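Local coordinates for protein protease lasA (Pseudomonas aeruginosa, PDB 3IT5) that cleaves the pentaglycine cross-links of staphylococcal peptidoglycan as a secreted zinc metallopeptidase of family M23 and contributes to the degradation of host elastin, at residues Trp75-Tyr80 with Phe123-Asn128. Sequence-based numbering, arbitrary orientation.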
ATOM      1  N   TRP A  75       1.021 -11.895  -9.349  1.00  6.57           N
ATOM      2  CA  TRP A  75       0.754 -11.018  -8.207  1.00  6.06           C
ATOM      3  C   TRP A  75       1.534  -9.718  -8.329  1.00  5.87           C
ATOM      4  O   TRP A  75       2.740  -9.723  -8.581  1.00  5.59           O
ATOM      5  CB  TRP A  75       1.096 -11.715  -6.883  1.00  6.26           C
ATOM      6  CG  TRP A  75       0.082 -12.743  -6.462  1.00  6.85           C
ATOM      7  CD1 TRP A  75       0.253 -14.097  -6.422  1.00  7.25           C
ATOM      8  CD2 TRP A  75      -1.260 -12.496  -6.022  1.00  7.11           C
ATOM      9  NE1 TRP A  75      -0.902 -14.710  -5.990  1.00  7.40           N
ATOM     10  CE2 TRP A  75      -1.846 -13.750  -5.738  1.00  7.71           C
ATOM     11  CE3 TRP A  75      -2.026 -11.337  -5.844  1.00  7.47           C
ATOM     12  CZ2 TRP A  75      -3.166 -13.878  -5.286  1.00  8.18           C
ATOM     13  CZ3 TRP A  75      -3.338 -11.466  -5.393  1.00  7.93           C
ATOM     14  CH2 TRP A  75      -3.894 -12.727  -5.123  1.00  7.56           C
ATOM     15  N   ALA A  76       0.834  -8.601  -8.158  1.00  5.46           N
ATOM     16  CA  ALA A  76       1.448  -7.292  -8.336  1.00  5.09           C
ATOM     17  C   ALA A  76       0.914  -6.281  -7.338  1.00  4.89           C
ATOM     18  O   ALA A  76      -0.180  -6.436  -6.797  1.00  4.70           O
ATOM     19  CB  ALA A  76       1.233  -6.790  -9.766  1.00  4.98           C
ATOM     20  N   THR A  77       1.692  -5.233  -7.105  1.00  4.78           N
ATOM     21  CA  THR A  77       1.243  -4.147  -6.248  1.00  4.52           C
ATOM     22  C   THR A  77       1.352  -2.812  -6.973  1.00  4.52           C
ATOM     23  O   THR A  77       2.306  -2.569  -7.712  1.00  4.36           O
ATOM     24  CB  THR A  77       2.008  -4.118  -4.909  1.00  4.44           C
ATOM     25  OG1 THR A  77       3.410  -4.288  -5.147  1.00  4.29           O
ATOM     26  CG2 THR A  77       1.517  -5.234  -3.994  1.00  4.05           C
ATOM     27  N   ASN A  78       0.350  -1.964  -6.775  1.00  4.63           N
ATOM     28  CA  ASN A  78       0.350  -0.631  -7.354  1.00  4.81           C
ATOM     29  C   ASN A  78       0.574   0.441  -6.294  1.00  4.65           C
ATOM     30  O   ASN A  78       0.143   0.294  -5.151  1.00  5.04           O
ATOM     31  CB  ASN A  78      -0.954  -0.376  -8.107  1.00  4.49           C
ATOM     32  CG  ASN A  78      -0.795   0.650  -9.207  1.00  4.92           C
ATOM     33  OD1 ASN A  78      -0.234   0.360 -10.266  1.00  4.58           O
ATOM     34  ND2 ASN A  78      -1.285   1.862  -8.962  1.00  4.45           N
ATOM     35  N   TYR A  79       1.250   1.516  -6.690  1.00  4.68           N
ATOM     36  CA  TYR A  79       1.638   2.590  -5.786  1.00  4.34           C
ATOM     37  C   TYR A  79       1.320   3.920  -6.462  1.00  4.56           C
ATOM     38  O   TYR A  79       1.953   4.286  -7.454  1.00  4.46           O
ATOM     39  CB  TYR A  79       3.134   2.504  -5.454  1.00  4.06           C
ATOM     40  CG  TYR A  79       3.568   1.148  -4.941  1.00  4.16           C
ATOM     41  CD1 TYR A  79       3.795   0.082  -5.823  1.00  3.57           C
ATOM     42  CD2 TYR A  79       3.744   0.925  -3.581  1.00  2.96           C
ATOM     43  CE1 TYR A  79       4.173  -1.161  -5.358  1.00  3.00           C
ATOM     44  CE2 TYR A  79       4.135  -0.316  -3.107  1.00  3.53           C
ATOM     45  CZ  TYR A  79       4.343  -1.355  -3.996  1.00  3.31           C
ATOM     46  OH  TYR A  79       4.733  -2.587  -3.523  1.00  3.87           O
ATOM     47  N   TYR A  80       0.324   4.627  -5.935  1.00  4.56           N
ATOM     48  CA  TYR A  80      -0.086   5.903  -6.507  1.00  4.78           C
ATOM     49  C   TYR A  80       0.100   7.010  -5.477  1.00  4.88           C
ATOM     50  O   TYR A  80       0.312   6.736  -4.290  1.00  4.70           O
ATOM     51  CB  TYR A  80      -1.534   5.830  -7.032  1.00  4.92           C
ATOM     52  CG  TYR A  80      -1.964   7.023  -7.871  1.00  4.68           C
ATOM     53  CD1 TYR A  80      -1.215   7.436  -8.976  1.00  4.60           C
ATOM     54  CD2 TYR A  80      -3.127   7.727  -7.567  1.00  4.30           C
ATOM     55  CE1 TYR A  80      -1.613   8.529  -9.748  1.00  4.56           C
ATOM     56  CE2 TYR A  80      -3.533   8.826  -8.337  1.00  4.21           C
ATOM     57  CZ  TYR A  80      -2.773   9.218  -9.416  1.00  3.70           C
ATOM     58  OH  TYR A  80      -3.172  10.295 -10.167  1.00  3.50           O
ATOM     59  N   PHE A 123      -2.317   2.325  -2.224  1.00  3.95           N
ATOM     60  CA  PHE A 123      -1.578   1.077  -2.451  1.00  3.93           C
ATOM     61  C   PHE A 123      -2.530  -0.071  -2.803  1.00  3.85           C
ATOM     62  O   PHE A 123      -3.400  -0.420  -2.010  1.00  3.90           O
ATOM     63  CB  PHE A 123      -0.742   0.775  -1.196  1.00  3.81           C
ATOM     64  CG  PHE A 123      -0.205  -0.625  -1.116  1.00  4.26           C
ATOM     65  CD1 PHE A 123       0.892  -1.012  -1.878  1.00  4.23           C
ATOM     66  CD2 PHE A 123      -0.766  -1.546  -0.234  1.00  4.35           C
ATOM     67  CE1 PHE A 123       1.407  -2.303  -1.784  1.00  4.13           C
ATOM     68  CE2 PHE A 123      -0.259  -2.845  -0.133  1.00  4.10           C
ATOM     69  CZ  PHE A 123       0.826  -3.222  -0.911  1.00  4.39           C
ATOM     70  N   SER A 124      -2.353  -0.655  -3.990  1.00  4.08           N
ATOM     71  CA  SER A 124      -3.317  -1.623  -4.541  1.00  4.36           C
ATOM     72  C   SER A 124      -2.748  -3.011  -4.840  1.00  4.39           C
ATOM     73  O   SER A 124      -1.604  -3.145  -5.271  1.00  4.55           O
ATOM     74  CB  SER A 124      -3.943  -1.072  -5.822  1.00  4.27           C
ATOM     75  OG  SER A 124      -4.409   0.252  -5.639  1.00  4.53           O
ATOM     76  N   LEU A 125      -3.582  -4.029  -4.646  1.00  4.58           N
ATOM     77  CA  LEU A 125      -3.224  -5.417  -4.926  1.00  4.66           C
ATOM     78  C   LEU A 125      -3.756  -5.868  -6.285  1.00  4.88           C
ATOM     79  O   LEU A 125      -4.951  -5.744  -6.572  1.00  4.66           O
ATOM     80  CB  LEU A 125      -3.745  -6.340  -3.815  1.00  4.58           C
ATOM     81  CG  LEU A 125      -3.390  -7.835  -3.819  1.00  4.22           C
ATOM     82  CD1 LEU A 125      -1.893  -8.077  -3.656  1.00  2.60           C
ATOM     83  CD2 LEU A 125      -4.165  -8.544  -2.712  1.00  4.51           C
ATOM     84  N   LEU A 126      -2.856  -6.400  -7.108  1.00  5.26           N
ATOM     85  CA  LEU A 126      -3.201  -6.886  -8.440  1.00  5.88           C
ATOM     86  C   LEU A 126      -2.803  -8.340  -8.662  1.00  6.51           C
ATOM     87  O   LEU A 126      -2.064  -8.927  -7.869  1.00  6.38           O
ATOM     88  CB  LEU A 126      -2.564  -6.007  -9.524  1.00  5.87           C
ATOM     89  CG  LEU A 126      -3.072  -4.568  -9.644  1.00  5.68           C
ATOM     90  CD1 LEU A 126      -2.358  -3.649  -8.657  1.00  5.10           C
ATOM     91  CD2 LEU A 126      -2.881  -4.074 -11.066  1.00  5.85           C
ATOM     92  N   TYR A 127      -3.319  -8.912  -9.748  1.00  7.20           N
ATOM     93  CA  TYR A 127      -2.966 -10.259 -10.176  1.00  7.75           C
ATOM     94  C   TYR A 127      -3.208 -10.349 -11.670  1.00  7.91           C
ATOM     95  O   TYR A 127      -4.321 -10.097 -12.136  1.00  8.00           O
ATOM     96  CB  TYR A 127      -3.792 -11.308  -9.423  1.00  7.90           C
ATOM     97  CG  TYR A 127      -3.359 -12.734  -9.677  1.00  8.41           C
ATOM     98  CD1 TYR A 127      -2.148 -13.215  -9.179  1.00  9.01           C
ATOM     99  CD2 TYR A 127      -4.162 -13.603 -10.416  1.00  8.86           C
ATOM    100  CE1 TYR A 127      -1.747 -14.531  -9.410  1.00  9.59           C
ATOM    101  CE2 TYR A 127      -3.769 -14.917 -10.657  1.00  9.41           C
ATOM    102  CZ  TYR A 127      -2.560 -15.374 -10.149  1.00  9.30           C
ATOM    103  OH  TYR A 127      -2.166 -16.671 -10.380  1.00  9.00           O
ATOM    104  N   ASN A 128      -2.152 -10.679 -12.413  1.00  8.08           N
ATOM    105  CA  ASN A 128      -2.185 -10.732 -13.878  1.00  8.18           C
ATOM    106  C   ASN A 128      -2.663  -9.437 -14.551  1.00  8.28           C
ATOM    107  O   ASN A 128      -3.220  -9.459 -15.654  1.00  8.37           O
ATOM    108  CB  ASN A 128      -2.983 -11.953 -14.362  1.00  8.16           C
ATOM    109  CG  ASN A 128      -2.251 -13.264 -14.120  1.00  8.45           C
ATOM    110  OD1 ASN A 128      -1.016 -13.306 -14.109  1.00  8.74           O
ATOM    111  ND2 ASN A 128      -3.001 -14.340 -13.935  1.00  8.19           N
TER
HETATM  112  O   HOH W   1      -2.382   1.863  -6.173  1.00  3.60           O
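Trp-75 and Tyr-127 meet at one end of this antiparallel strand pair, with the edge of the tyrosine turned toward the face of the indole. Tyr-127 CD1 lies 3.4 Å from Trp-75 CD2, and the tyrosine plane is inclined at 51° to the five-membered ring. Tyr-127 CB sits over the indole's six-membered ring, a CH-pi contact, while Leu-125 CD1 approaches Trp-75 CE3 at 3.9 Å. With CG anti to the carbonyl carbon (chi1 -76°), the indole swings toward the partner strand, its CE3 coming close to Leu-126 O.

At the other end of the same sheet face, Tyr-79 and Phe-123 run side by side, and Tyr-79 CE2 comes to the phenylalanine edge, 3.5 Å from Phe-123 CD1. Thr-77 presses CG2 against Phe-123 CZ (3.7 Å); its OG1 shares a hydrogen bond with Tyr-79 OH (2.7 Å), which fixes the phenol end, also held by Ala-54 N.

On the reverse face, Ala-76 packs on Leu-126, whose CD1 lies 3.6 Å from Asn-78 CB. A water bridges Asn-78 ND2 and Ser-124 OG; Arg-68 NE bonds Asn-78 OD1, and Ser-34 OG bonds Ser-124 OG. Paired backbone hydrogen bonds join Ala-76 to Leu-126 and Asn-78 to Ser-124.

The pair belongs to the antiparallel beta-sheet core of the M23 peptidase fold, where strand 121-127 also carries the zinc ligand His-122, next to Phe-123.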